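Local atomic coordinates of IL-4-inducing protein (Schistosoma mansoni, PDB entry 4EL6), a protein that triggers IL-4 release from basophils independently of antigen by binding IgE through a crystallin fold. Residues 26-37 and 85-93; 51-59 and 66-74. All blocks are in the same frame, centred on the assembly; numbering follows the deposited sequence. Where two conformers were deposited one is given.

Overall arrangement
Both contacts belong to one beta/gamma-crystallin domain and share an antiparallel three-stranded sheet, ordered 67-71, 52-58, 89-95. Contact 2 is the hairpin that forms one side of it; contact 1 lays the loop 26-37 along 85-93 on the other side. Their centres are about 12 Å apart. Along the chain, contact 2 is nested inside the loop that contact 1 closes. The middle strand joins them: Lys91 N to Tyr56 O and Cys93 N to Tyr54 O are probable hydrogen bonds, both 2.8 Å, while Ile90 CG2 packs on Trp55 CE3 at 3.5 Å. Contact 1 also holds Cys93, which is disulfide-bonded to Cys103.

Contact 1 (26-37 and 85-93)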
ATOM      1  N   LYS A  26      -9.138   3.341   3.004  1.00 11.25           N
ATOM      2  CA  LYS A  26      -9.230   2.527   4.171  1.00 12.20           C
ATOM      3  C   LYS A  26      -8.888   1.092   3.808  1.00 10.11           C
ATOM      4  O   LYS A  26      -8.686   0.734   2.623  1.00  8.68           O
ATOM      5  CB  LYS A  26     -10.611   2.600   4.762  1.00 16.15           C
ATOM      6  CG  LYS A  26     -11.742   2.118   3.947  1.00 19.58           C
ATOM      7  CD  LYS A  26     -13.014   2.690   4.615  1.00 27.12           C
ATOM      8  CE  LYS A  26     -14.237   2.630   3.702  1.00 34.20           C
ATOM      9  NZ  LYS A  26     -15.506   2.988   4.442  1.00 40.06           N
ATOM     10  N   SER A  27      -8.741   0.328   4.854  1.00  9.18           N
ATOM     11  CA  SER A  27      -8.400  -1.103   4.743  1.00  7.83           C
ATOM     12  C   SER A  27      -9.451  -1.799   3.930  1.00  7.80           C
ATOM     13  O   SER A  27     -10.685  -1.491   3.989  1.00  8.83           O
ATOM     14  CB  SER A  27      -8.303  -1.767   6.087  1.00  7.27           C
ATOM     15  OG  SER A  27      -7.327  -1.074   6.890  1.00  7.03           O
ATOM     16  N   VAL A  28      -8.993  -2.765   3.165  1.00  7.91           N
ATOM     17  CA  VAL A  28      -9.906  -3.594   2.380  1.00  7.29           C
ATOM     18  C   VAL A  28      -9.378  -5.018   2.422  1.00  7.08           C
ATOM     19  O   VAL A  28      -8.219  -5.265   2.066  1.00  6.41           O
ATOM     20  CB  VAL A  28     -10.129  -3.089   0.935  1.00  7.96           C
ATOM     21  CG1 VAL A  28      -8.812  -2.749   0.199  1.00  8.64           C
ATOM     22  CG2 VAL A  28     -10.997  -4.014   0.143  1.00  7.53           C
ATOM     23  N   GLY A  29     -10.252  -5.952   2.782  1.00  6.48           N
ATOM     24  CA  GLY A  29      -9.840  -7.287   2.975  1.00  6.25           C
ATOM     25  C   GLY A  29      -9.731  -8.282   1.798  1.00  6.29           C
ATOM     26  O   GLY A  29      -9.106  -9.373   1.924  1.00  6.21           O
ATOM     27  N   SER A  30     -10.272  -7.918   0.648  1.00  6.23           N
ATOM     28  CA  SER A  30     -10.119  -8.717  -0.549  1.00  6.50           C
ATOM     29  C   SER A  30     -10.332  -7.882  -1.803  1.00  6.39           C
ATOM     30  O   SER A  30     -11.306  -7.104  -1.878  1.00  5.87           O
ATOM     31  CB  SER A  30     -10.997  -9.961  -0.565  1.00  6.39           C
ATOM     32  OG  SER A  30     -12.378  -9.622  -0.391  1.00  6.86           O
ATOM     33  N   LEU A  31      -9.423  -8.062  -2.759  1.00  6.81           N
ATOM     34  CA  LEU A  31      -9.463  -7.438  -4.058  1.00  6.71           C
ATOM     35  C   LEU A  31      -9.306  -8.581  -5.032  1.00  7.49           C
ATOM     36  O   LEU A  31      -8.290  -9.301  -5.027  1.00  6.81           O
ATOM     37  CB  LEU A  31      -8.339  -6.415  -4.219  1.00  7.18           C
ATOM     38  CG  LEU A  31      -8.221  -5.315  -3.162  1.00  7.74           C
ATOM     39  CD1 LEU A  31      -6.877  -4.570  -3.297  1.00  7.83           C
ATOM     40  CD2 LEU A  31      -9.347  -4.324  -3.352  1.00  8.23           C
ATOM     41  N   SER A  32     -10.301  -8.761  -5.864  1.00  7.53           N
ATOM     42  CA  SER A  32     -10.327  -9.840  -6.797  1.00  9.17           C
ATOM     43  C   SER A  32     -10.856  -9.324  -8.160  1.00  9.22           C
ATOM     44  O   SER A  32     -11.914  -8.682  -8.223  1.00  9.91           O
ATOM     45  CB  SER A  32     -11.229 -10.952  -6.279  1.00 10.65           C
ATOM     46  OG  SER A  32     -11.305 -11.963  -7.281  1.00 11.72           O
ATOM     47  N   PRO A  33     -10.145  -9.612  -9.234  1.00  9.10           N
ATOM     48  CA  PRO A  33      -8.823 -10.228  -9.187  1.00  9.71           C
ATOM     49  C   PRO A  33      -7.809  -9.289  -8.504  1.00  8.09           C
ATOM     50  O   PRO A  33      -8.030  -8.103  -8.302  1.00  7.53           O
ATOM     51  CB  PRO A  33      -8.442 -10.337 -10.669  1.00  9.66           C
ATOM     52  CG  PRO A  33      -9.119  -9.172 -11.262  1.00 11.85           C
ATOM     53  CD  PRO A  33     -10.427  -9.024 -10.549  1.00 11.69           C
ATOM     54  N   PRO A  34      -6.623  -9.840  -8.225  1.00  8.77           N
ATOM     55  CA  PRO A  34      -5.657  -8.944  -7.528  1.00  8.52           C
ATOM     56  C   PRO A  34      -5.279  -7.675  -8.344  1.00  8.95           C
ATOM     57  O   PRO A  34      -5.215  -7.751  -9.561  1.00 10.52           O
ATOM     58  CB  PRO A  34      -4.430  -9.844  -7.284  1.00  8.61           C
ATOM     59  CG  PRO A  34      -5.032 -11.267  -7.332  1.00  9.62           C
ATOM     60  CD  PRO A  34      -6.151 -11.224  -8.345  1.00  9.25           C
ATOM     61  N   TRP A  35      -5.050  -6.558  -7.669  1.00  8.90           N
ATOM     62  CA  TRP A  35      -4.610  -5.303  -8.319  1.00  9.73           C
ATOM     63  C   TRP A  35      -3.181  -5.342  -8.668  1.00  9.45           C
ATOM     64  O   TRP A  35      -2.385  -5.727  -7.830  1.00  9.64           O
ATOM     65  CB  TRP A  35      -4.913  -4.165  -7.399  1.00 10.20           C
ATOM     66  CG  TRP A  35      -6.391  -3.910  -7.315  1.00 11.93           C
ATOM     67  CD1 TRP A  35      -7.441  -4.740  -7.747  1.00 12.55           C
ATOM     68  CD2 TRP A  35      -7.029  -2.755  -6.728  1.00 12.06           C
ATOM     69  NE1 TRP A  35      -8.651  -4.141  -7.458  1.00 14.62           N
ATOM     70  CE2 TRP A  35      -8.458  -2.956  -6.865  1.00 13.45           C
ATOM     71  CE3 TRP A  35      -6.564  -1.595  -6.119  1.00 14.11           C
ATOM     72  CZ2 TRP A  35      -9.377  -1.990  -6.452  1.00 15.29           C
ATOM     73  CZ3 TRP A  35      -7.493  -0.679  -5.685  1.00 15.95           C
ATOM     74  CH2 TRP A  35      -8.862  -0.876  -5.852  1.00 14.73           C
ATOM     75  N   THR A  36      -2.828  -4.984  -9.907  1.00  9.38           N
ATOM     76  CA  THR A  36      -1.433  -5.049 -10.379  1.00  9.36           C
ATOM     77  C   THR A  36      -0.943  -3.694 -10.833  1.00  9.22           C
ATOM     78  O   THR A  36      -0.755  -3.444 -12.042  1.00 11.43           O
ATOM     79  CB  THR A  36      -1.330  -6.066 -11.514  1.00  9.19           C
ATOM     80  OG1 THR A  36      -2.297  -5.707 -12.534  1.00  9.73           O
ATOM     81  CG2 THR A  36      -1.574  -7.472 -10.976  1.00  9.86           C
ATOM     82  N   PRO A  37      -0.735  -2.754  -9.908  1.00  9.14           N
ATOM     83  CA  PRO A  37      -0.265  -1.428 -10.282  1.00  8.19           C
ATOM     84  C   PRO A  37       1.221  -1.459 -10.716  1.00  8.69           C
ATOM     85  O   PRO A  37       2.029  -2.356 -10.345  1.00  9.46           O
ATOM     86  CB  PRO A  37      -0.398  -0.659  -9.007  1.00  8.25           C
ATOM     87  CG  PRO A  37      -0.097  -1.690  -7.914  1.00  8.37           C
ATOM     88  CD  PRO A  37      -0.821  -2.895  -8.440  1.00  8.87           C
ATOM     89  N   LYS A  85       3.534  -8.938  -7.493  1.00  8.54           N
ATOM     90  CA  LYS A  85       2.867  -8.066  -8.462  1.00  8.55           C
ATOM     91  C   LYS A  85       1.419  -7.747  -8.157  1.00  7.39           C
ATOM     92  O   LYS A  85       0.922  -6.653  -8.527  1.00  7.07           O
ATOM     93  CB  LYS A  85       2.962  -8.652  -9.837  1.00 10.38           C
ATOM     94  CG  LYS A  85       4.369  -8.798 -10.349  1.00 13.58           C
ATOM     95  CD  LYS A  85       4.438  -9.434 -11.690  1.00 18.34           C
ATOM     96  CE  LYS A  85       5.869  -9.240 -12.285  1.00 23.47           C
ATOM     97  NZ  LYS A  85       5.815  -9.946 -13.599  1.00 27.70           N
ATOM     98  N   GLY A  86       0.729  -8.684  -7.508  1.00  7.17           N
ATOM     99  CA  GLY A  86      -0.705  -8.575  -7.378  1.00  7.05           C
ATOM    100  C   GLY A  86      -1.128  -8.452  -5.959  1.00  7.24           C
ATOM    101  O   GLY A  86      -0.764  -9.270  -5.064  1.00  8.01           O
ATOM    102  N   ILE A  87      -1.871  -7.373  -5.677  1.00  7.33           N
ATOM    103  CA  ILE A  87      -2.300  -7.041  -4.301  1.00  7.10           C
ATOM    104  C   ILE A  87      -3.709  -7.605  -4.089  1.00  6.72           C
ATOM    105  O   ILE A  87      -4.652  -7.291  -4.877  1.00  6.89           O
ATOM    106  CB  ILE A  87      -2.356  -5.549  -4.108  1.00  7.18           C
ATOM    107  CG1 ILE A  87      -0.991  -4.905  -4.435  1.00  7.03           C
ATOM    108  CG2 ILE A  87      -2.753  -5.216  -2.641  1.00  6.93           C
ATOM    109  CD1 ILE A  87      -1.097  -3.424  -4.715  1.00  6.87           C
ATOM    110  N   SER A  88      -3.844  -8.437  -3.061  1.00  6.71           N
ATOM    111  CA  SER A  88      -5.116  -9.075  -2.698  1.00  6.53           C
ATOM    112  C   SER A  88      -5.793  -8.457  -1.496  1.00  6.19           C
ATOM    113  O   SER A  88      -6.983  -8.686  -1.327  1.00  6.26           O
ATOM    114  CB  SER A  88      -4.998 -10.592  -2.520  1.00  6.96           C
ATOM    115  OG  SER A  88      -4.818 -11.197  -3.771  1.00  6.72           O
ATOM    116  N   SER A  89      -5.057  -7.762  -0.636  1.00  5.94           N
ATOM    117  CA  SER A  89      -5.684  -6.998   0.483  1.00  6.09           C
ATOM    118  C   SER A  89      -4.752  -5.885   0.879  1.00  5.93           C
ATOM    119  O   SER A  89      -3.512  -5.913   0.654  1.00  5.77           O
ATOM    120  CB  SER A  89      -6.099  -7.876   1.650  1.00  6.16           C
ATOM    121  OG  SER A  89      -5.022  -8.604   2.281  1.00  6.66           O
ATOM    122  N   ILE A  90      -5.292  -4.905   1.554  1.00  6.00           N
ATOM    123  CA  ILE A  90      -4.544  -3.732   1.880  1.00  6.26           C
ATOM    124  C   ILE A  90      -4.976  -3.316   3.274  1.00  7.34           C
ATOM    125  O   ILE A  90      -6.206  -3.175   3.509  1.00  6.76           O
ATOM    126  CB  ILE A  90      -4.866  -2.546   0.905  1.00  6.72           C
ATOM    127  CG1 ILE A  90      -4.454  -2.878  -0.578  1.00  6.92           C
ATOM    128  CG2 ILE A  90      -4.221  -1.272   1.442  1.00  7.12           C
ATOM    129  CD1 ILE A  90      -4.977  -1.890  -1.586  1.00  7.13           C
ATOM    130  N   LYS A  91      -4.025  -3.028   4.156  1.00  7.62           N
ATOM    131  CA  LYS A  91      -4.350  -2.552   5.522  1.00  8.85           C
ATOM    132  C   LYS A  91      -3.791  -1.155   5.758  1.00  8.43           C
ATOM    133  O   LYS A  91      -2.664  -0.899   5.440  1.00  8.39           O
ATOM    134  CB  LYS A  91      -3.890  -3.468   6.604  1.00  9.78           C
ATOM    135  CG  LYS A  91      -4.468  -3.104   7.959  1.00 11.89           C
ATOM    136  CD  LYS A  91      -4.135  -4.131   9.026  1.00 13.76           C
ATOM    137  CE  LYS A  91      -5.200  -5.217   9.018  1.00 18.19           C
ATOM    138  NZ  LYS A  91      -5.251  -5.972  10.297  1.00 20.57           N
ATOM    139  N   ARG A  92      -4.654  -0.268   6.200  1.00  8.99           N
ATOM    140  CA  ARG A  92      -4.272   1.084   6.600  1.00 10.05           C
ATOM    141  C   ARG A  92      -3.975   1.139   8.090  1.00 11.28           C
ATOM    142  O   ARG A  92      -4.770   0.674   8.928  1.00 10.50           O
ATOM    143  CB  ARG A  92      -5.378   2.085   6.267  1.00 10.56           C
ATOM    144  CG  ARG A  92      -5.061   3.546   6.657  1.00 11.17           C
ATOM    145  CD  ARG A  92      -6.214   4.510   6.344  1.00 12.42           C
ATOM    146  NE  ARG A  92      -5.940   5.801   6.931  1.00 14.90           N
ATOM    147  CZ  ARG A  92      -6.807   6.816   6.960  1.00 17.72           C
ATOM    148  NH1 ARG A  92      -8.009   6.724   6.384  1.00 19.80           N
ATOM    149  NH2 ARG A  92      -6.472   7.942   7.592  1.00 20.32           N
ATOM    150  N   CYS A  93      -2.764   1.610   8.390  1.00 13.16           N
ATOM    151  CA  CYS A  93      -2.294   1.695   9.729  1.00 14.89           C
ATOM    152  C   CYS A  93      -1.728   3.062  10.076  1.00 15.41           C
ATOM    153  O   CYS A  93      -1.779   4.023   9.292  1.00 15.29           O
ATOM    154  CB  CYS A  93      -1.218   0.643   9.901  1.00 16.04           C
ATOM    155  SG  CYS A  93      -1.778  -1.029   9.397  1.00 16.06           S
TER
HETATM  156  O   HOH W   1       2.183  -5.132 -10.507  1.00  9.71           O
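Leu31 reaches Ile90 with its CD1 methyl, 3.7 Å from Ile90 CD1, and the same methyl lies over one face of the Trp35 indole, 3.9 Å above the plane and shifted toward the rim. The indole itself leads away from 85-93 and packs on Ile22 and Val24 of strand 21-24, so Leu31 lies between ring and strand. In this beta/gamma-crystallin fold the long loop 26-37 runs antiparallel beside 85-93, meeting it in two single bridges, one on strand 89-95 and one in the loop just before it.

The first bridge is the hydrogen-bonded pair Val28 and Ile90, with Val28 N 2.8 Å from Ile90 O and the reverse bond equally straight. The second is Trp35 and Ile87, where Ile87 N donates to Trp35 O over 2.8 Å. Between them lies a classic beta bulge: Ser88 and Ser89 both face Phe58 of the middle strand. Here Leu31 N bonds Ser88 O at 2.9 Å, coming in from above the carbonyl plane, 40° out of it. Ser89 turns its hydroxyl to Asn60 O and Tyr63 N instead.

Two prolines pack at the far end. Pro37 sets its ring at about a right angle to Ile87, whose CD1 lies 3.8 Å from Pro37 CD, and Leu11 touches both side chains from strand 9-12. Pro34 lays CB and CG beside the hydroxyl of Ser88. Nearby, one water donates to both Pro37 O and Lys85 O.

At the opposite end the Arg92 chain runs extended to give NH1 to Tyr25 O. Its backbone takes a side-chain partner: with chi1 at -57°, Ser27 OG swings beside its own N and accepts Arg92 N at 2.9 Å, N-H...O angle 164°.

Contact 2 (51-59 and 66-74); sequences ERPYWYLFD and RITGLGHGT
Trp55 and Leu70 form a hydrogen-bonded pair in the antiparallel beta hairpin of strands 52-58 and 67-71, part of the beta/gamma-crystallin domain. Trp55 N donates to Leu70 O at 2.8 Å in a nearly straight bond and Leu70 N returns one to Trp55 O; Leu57 and Thr68 repeat the exchange two residues on.

Aromatic contacts lie on the face of Tyr54, Tyr56 and Phe58. With CG anti to the backbone N (chi1 -166°), the Tyr54 ring lies across the neighbouring strand, and Leu70 O sits 3.6 Å above its plane, over the centre. The glycines Gly69 and Gly71, without side chains, let the ring come this close to the backbone. Tyr54 CE1 in turn lies over one face of the Tyr56 ring, offset toward its rim. Ile67 lies side by side with Phe58 on this same face.

On the other face Leu57 CD1 meets Leu70 CD1 at 3.7 Å. Leu9 of strand 9-12 touches Leu57, and Ile76 touches Leu70, joining the hairpin to the second sheet.

Charged and polar groups close the two ends. Arg52 CG lies over one face of the His72 imidazole, whose ND1 is held by Val45 N. At the other end Arg66 N donates to Asp59 OD1 at 2.9 Å, from 58° out of the carboxylate plane. The direct salt bridge, Asp59 OD2 to Arg66 NE, is long at 3.9 Å; a water bridges the pair, donating to Asp59 OD2 at 2.7 Å and accepting from Arg66 NE at 2.8 Å in the guanidinium plane.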
ATOM      1  N   GLU A  51      -1.750  10.190  12.820  1.00 50.36           N
ATOM      2  CA  GLU A  51      -0.339  10.632  12.848  1.00 46.94           C
ATOM      3  C   GLU A  51       0.202  10.555  11.395  1.00 36.14           C
ATOM      4  O   GLU A  51      -0.354  11.198  10.410  1.00 30.10           O
ATOM      5  CB  GLU A  51       0.440   9.758  13.893  1.00 50.56           C
ATOM      6  CG  GLU A  51       1.933  10.037  14.128  1.00 52.93           C
ATOM      7  CD  GLU A  51       2.326  11.527  14.183  1.00 64.96           C
ATOM      8  OE1 GLU A  51       1.499  12.395  14.572  1.00 71.85           O
ATOM      9  OE2 GLU A  51       3.500  11.840  13.847  1.00 66.44           O
ATOM     10  N   ARG A  52       1.203   9.698  11.241  1.00 31.39           N
ATOM     11  CA  ARG A  52       1.725   9.390   9.953  1.00 26.03           C
ATOM     12  C   ARG A  52       1.051   8.112   9.496  1.00 20.99           C
ATOM     13  O   ARG A  52       1.088   7.106  10.210  1.00 16.63           O
ATOM     14  CB  ARG A  52       3.234   9.259  10.036  1.00 28.59           C
ATOM     15  CG  ARG A  52       3.859  10.530  10.636  1.00 33.27           C
ATOM     16  CD  ARG A  52       5.307  10.362  11.021  1.00 38.09           C
ATOM     17  NE  ARG A  52       5.478   9.532  12.203  1.00 42.20           N
ATOM     18  CZ  ARG A  52       6.598   8.866  12.490  1.00 47.62           C
ATOM     19  NH1 ARG A  52       7.652   8.903  11.677  1.00 51.04           N
ATOM     20  NH2 ARG A  52       6.665   8.138  13.590  1.00 49.51           N
ATOM     21  N   PRO A  53       0.429   8.152   8.298  1.00 17.26           N
ATOM     22  CA  PRO A  53      -0.133   6.932   7.742  1.00 17.06           C
ATOM     23  C   PRO A  53       0.949   5.920   7.389  1.00 14.62           C
ATOM     24  O   PRO A  53       2.108   6.271   7.097  1.00 14.40           O
ATOM     25  CB  PRO A  53      -0.827   7.393   6.489  1.00 18.09           C
ATOM     26  CG  PRO A  53      -0.164   8.672   6.123  1.00 20.20           C
ATOM     27  CD  PRO A  53       0.237   9.297   7.410  1.00 19.23           C
ATOM     28  N   TYR A  54       0.597   4.636   7.528  1.00 12.52           N
ATOM     29  CA  TYR A  54       1.501   3.559   7.105  1.00 10.90           C
ATOM     30  C   TYR A  54       0.620   2.498   6.484  1.00 10.95           C
ATOM     31  O   TYR A  54      -0.400   2.176   7.064  1.00 13.14           O
ATOM     32  CB  TYR A  54       2.317   2.959   8.275  1.00 11.70           C
ATOM     33  CG  TYR A  54       3.461   2.105   7.787  1.00 12.08           C
ATOM     34  CD1 TYR A  54       3.271   0.759   7.467  1.00 12.31           C
ATOM     35  CD2 TYR A  54       4.726   2.609   7.660  1.00 12.81           C
ATOM     36  CE1 TYR A  54       4.274  -0.013   6.964  1.00 11.45           C
ATOM     37  CE2 TYR A  54       5.766   1.846   7.177  1.00 12.74           C
ATOM     38  CZ  TYR A  54       5.537   0.504   6.855  1.00 13.02           C
ATOM     39  OH  TYR A  54       6.538  -0.247   6.358  1.00 13.69           O
ATOM     40  N   TRP A  55       0.997   1.970   5.312  1.00  9.23           N
ATOM     41  CA  TRP A  55       0.129   1.046   4.598  1.00  8.24           C
ATOM     42  C   TRP A  55       0.806  -0.289   4.380  1.00  8.15           C
ATOM     43  O   TRP A  55       1.974  -0.336   4.026  1.00  8.23           O
ATOM     44  CB  TRP A  55      -0.270   1.633   3.267  1.00  7.63           C
ATOM     45  CG  TRP A  55      -1.174   2.835   3.338  1.00  7.27           C
ATOM     46  CD1 TRP A  55      -0.826   4.174   3.567  1.00  7.64           C
ATOM     47  CD2 TRP A  55      -2.597   2.812   3.203  1.00  7.21           C
ATOM     48  NE1 TRP A  55      -1.974   4.978   3.574  1.00  7.96           N
ATOM     49  CE2 TRP A  55      -3.056   4.206   3.310  1.00  7.01           C
ATOM     50  CE3 TRP A  55      -3.547   1.798   2.928  1.00  7.44           C
ATOM     51  CZ2 TRP A  55      -4.385   4.520   3.140  1.00  7.60           C
ATOM     52  CZ3 TRP A  55      -4.884   2.176   2.756  1.00  7.73           C
ATOM     53  CH2 TRP A  55      -5.256   3.515   2.893  1.00  7.05           C
ATOM     54  N   TYR A  56       0.097  -1.393   4.618  1.00  8.28           N
ATOM     55  CA  TYR A  56       0.556  -2.727   4.257  1.00  8.05           C
ATOM     56  C   TYR A  56      -0.244  -3.290   3.092  1.00  8.06           C
ATOM     57  O   TYR A  56      -1.499  -3.267   3.051  1.00  6.82           O
ATOM     58  CB  TYR A  56       0.406  -3.652   5.459  1.00  8.66           C
ATOM     59  CG  TYR A  56       1.489  -3.485   6.493  1.00  9.68           C
ATOM     60  CD1 TYR A  56       2.807  -3.760   6.160  1.00 11.44           C
ATOM     61  CD2 TYR A  56       1.189  -3.026   7.785  1.00 11.25           C
ATOM     62  CE1 TYR A  56       3.810  -3.623   7.112  1.00 12.51           C
ATOM     63  CE2 TYR A  56       2.224  -2.853   8.692  1.00 12.42           C
ATOM     64  CZ  TYR A  56       3.481  -3.229   8.346  1.00 13.33           C
ATOM     65  OH  TYR A  56       4.492  -3.072   9.285  1.00 19.71           O
ATOM     66  N   LEU A  57       0.485  -3.806   2.115  1.00  7.39           N
ATOM     67  CA  LEU A  57      -0.087  -4.513   0.961  1.00  7.81           C
ATOM     68  C   LEU A  57       0.251  -5.983   1.056  1.00  7.36           C
ATOM     69  O   LEU A  57       1.376  -6.323   1.441  1.00  7.02           O
ATOM     70  CB  LEU A  57       0.534  -4.029  -0.344  1.00  8.59           C
ATOM     71  CG  LEU A  57       0.745  -2.561  -0.505  1.00 10.67           C
ATOM     72  CD1 LEU A  57       1.343  -2.161  -1.837  1.00 11.70           C
ATOM     73  CD2 LEU A  57      -0.489  -1.849  -0.323  1.00 11.68           C
ATOM     74  N   PHE A  58      -0.707  -6.859   0.768  1.00  6.52           N
ATOM     75  CA  PHE A  58      -0.594  -8.256   0.935  1.00  6.26           C
ATOM     76  C   PHE A  58      -0.925  -9.006  -0.339  1.00  6.56           C
ATOM     77  O   PHE A  58      -1.822  -8.571  -1.096  1.00  6.34           O
ATOM     78  CB  PHE A  58      -1.651  -8.716   1.975  1.00  6.35           C
ATOM     79  CG  PHE A  58      -1.423  -8.154   3.332  1.00  6.42           C
ATOM     80  CD1 PHE A  58      -1.970  -6.918   3.673  1.00  6.67           C
ATOM     81  CD2 PHE A  58      -0.697  -8.875   4.318  1.00  6.68           C
ATOM     82  CE1 PHE A  58      -1.822  -6.421   4.949  1.00  6.60           C
ATOM     83  CE2 PHE A  58      -0.512  -8.345   5.577  1.00  6.71           C
ATOM     84  CZ  PHE A  58      -1.027  -7.104   5.880  1.00  6.71           C
ATOM     85  N   ASP A  59      -0.261 -10.161  -0.602  1.00  6.66           N
ATOM     86  CA  ASP A  59      -0.575 -10.907  -1.823  1.00  7.15           C
ATOM     87  C   ASP A  59      -1.629 -11.989  -1.606  1.00  7.49           C
ATOM     88  O   ASP A  59      -1.916 -12.721  -2.550  1.00  8.07           O
ATOM     89  CB  ASP A  59       0.670 -11.466  -2.527  1.00  7.15           C
ATOM     90  CG  ASP A  59       1.144 -12.827  -1.948  1.00  7.36           C
ATOM     91  OD1 ASP A  59       0.847 -13.177  -0.782  1.00  7.49           O
ATOM     92  OD2 ASP A  59       1.838 -13.564  -2.718  1.00  9.04           O
ATOM     93  N   ARG A  66       2.526 -12.608   1.465  1.00  6.80           N
ATOM     94  CA  ARG A  66       3.627 -11.677   1.360  1.00  6.93           C
ATOM     95  C   ARG A  66       3.103 -10.287   1.769  1.00  6.76           C
ATOM     96  O   ARG A  66       1.941  -9.931   1.542  1.00  6.59           O
ATOM     97  CB  ARG A  66       4.160 -11.640  -0.068  1.00  6.64           C
ATOM     98  CG  ARG A  66       4.759 -12.938  -0.566  1.00  7.00           C
ATOM     99  CD  ARG A  66       5.116 -12.831  -2.043  1.00  6.77           C
ATOM    100  NE  ARG A  66       5.668 -14.106  -2.547  1.00  6.99           N
ATOM    101  CZ  ARG A  66       6.976 -14.363  -2.642  1.00  7.23           C
ATOM    102  NH1 ARG A  66       7.855 -13.396  -2.425  1.00  7.31           N
ATOM    103  NH2 ARG A  66       7.402 -15.560  -3.072  1.00  7.63           N
ATOM    104  N   ILE A  67       4.005  -9.489   2.341  1.00  7.10           N
ATOM    105  CA  ILE A  67       3.713  -8.175   2.911  0.57  7.36           C
ATOM    106  C   ILE A  67       4.728  -7.174   2.397  1.00  7.76           C
ATOM    107  O   ILE A  67       5.957  -7.371   2.561  1.00  7.53           O
ATOM    108  CB  ILE A  67       3.780  -8.172   4.432  0.57  7.72           C
ATOM    109  CG1 ILE A  67       2.968  -9.339   4.983  0.57  7.99           C
ATOM    110  CG2 ILE A  67       3.335  -6.796   4.986  0.57  7.82           C
ATOM    111  CD1 ILE A  67       2.973  -9.387   6.503  0.57  8.44           C
ATOM    112  N   THR A  68       4.206  -6.045   1.842  1.00  7.49           N
ATOM    113  CA  THR A  68       5.024  -4.933   1.432  1.00  8.02           C
ATOM    114  C   THR A  68       4.417  -3.730   2.120  1.00  8.49           C
ATOM    115  O   THR A  68       3.233  -3.380   1.890  1.00  8.39           O
ATOM    116  CB  THR A  68       4.964  -4.816  -0.071  1.00  8.22           C
ATOM    117  OG1 THR A  68       5.685  -5.908  -0.649  1.00  8.23           O
ATOM    118  CG2 THR A  68       5.577  -3.470  -0.591  1.00  8.24           C
ATOM    119  N   GLY A  69       5.225  -3.009   2.923  1.00  9.46           N
ATOM    120  CA  GLY A  69       4.772  -1.888   3.672  1.00  9.84           C
ATOM    121  C   GLY A  69       5.373  -0.600   3.124  1.00 10.03           C
ATOM    122  O   GLY A  69       6.447  -0.625   2.539  1.00 10.33           O
ATOM    123  N   LEU A  70       4.615   0.489   3.252  1.00 10.51           N
ATOM    124  CA  LEU A  70       5.009   1.815   2.751  1.00 11.71           C
ATOM    125  C   LEU A  70       4.595   2.828   3.773  1.00 11.05           C
ATOM    126  O   LEU A  70       3.417   2.901   4.204  1.00 10.17           O
ATOM    127  CB  LEU A  70       4.315   2.246   1.438  1.00 12.00           C
ATOM    128  CG  LEU A  70       4.454   1.418   0.187  1.00 14.46           C
ATOM    129  CD1 LEU A  70       3.434   0.317   0.039  1.00 14.99           C
ATOM    130  CD2 LEU A  70       4.321   2.457  -0.946  1.00 15.17           C
ATOM    131  N   GLY A  71       5.582   3.585   4.195  1.00 12.05           N
ATOM    132  CA  GLY A  71       5.337   4.767   5.029  1.00 12.08           C
ATOM    133  C   GLY A  71       5.034   6.060   4.261  1.00 11.70           C
ATOM    134  O   GLY A  71       5.083   6.140   3.033  1.00 10.55           O
ATOM    135  N   HIS A  72       4.691   7.123   5.000  1.00 11.82           N
ATOM    136  CA  HIS A  72       4.343   8.330   4.352  1.00 12.00           C
ATOM    137  C   HIS A  72       5.559   8.872   3.619  1.00 11.26           C
ATOM    138  O   HIS A  72       6.732   8.809   4.097  1.00 10.61           O
ATOM    139  CB  HIS A  72       3.832   9.407   5.321  1.00 13.64           C
ATOM    140  CG  HIS A  72       4.906  10.053   6.144  1.00 16.09           C
ATOM    141  ND1 HIS A  72       5.274  11.371   5.973  1.00 19.78           N
ATOM    142  CD2 HIS A  72       5.732   9.536   7.158  1.00 18.29           C
ATOM    143  CE1 HIS A  72       6.279  11.653   6.828  1.00 21.37           C
ATOM    144  NE2 HIS A  72       6.571  10.545   7.544  1.00 19.35           N
ATOM    145  N   GLY A  73       5.229   9.404   2.456  1.00 10.76           N
ATOM    146  CA  GLY A  73       6.212   9.970   1.525  1.00 13.02           C
ATOM    147  C   GLY A  73       6.971   8.926   0.701  1.00 14.69           C
ATOM    148  O   GLY A  73       7.776   9.315  -0.127  1.00 21.75           O
ATOM    149  N   THR A  74       6.720   7.634   0.871  1.00 13.39           N
ATOM    150  CA  THR A  74       7.409   6.587   0.116  1.00 14.45           C
ATOM    151  C   THR A  74       6.625   6.296  -1.205  1.00 13.74           C
ATOM    152  O   THR A  74       5.363   6.191  -1.180  1.00 11.59           O
ATOM    153  CB  THR A  74       7.522   5.297   0.960  1.00 16.23           C
ATOM    154  OG1 THR A  74       8.491   5.594   1.995  1.00 19.47           O
ATOM    155  CG2 THR A  74       8.039   4.038   0.114  1.00 19.66           C
TER
HETATM  156  O   HOH W   2       4.669   6.608   7.833  1.00 20.09           O
HETATM  157  O   HOH W   3       3.380 -15.748  -2.212  1.00  7.82           O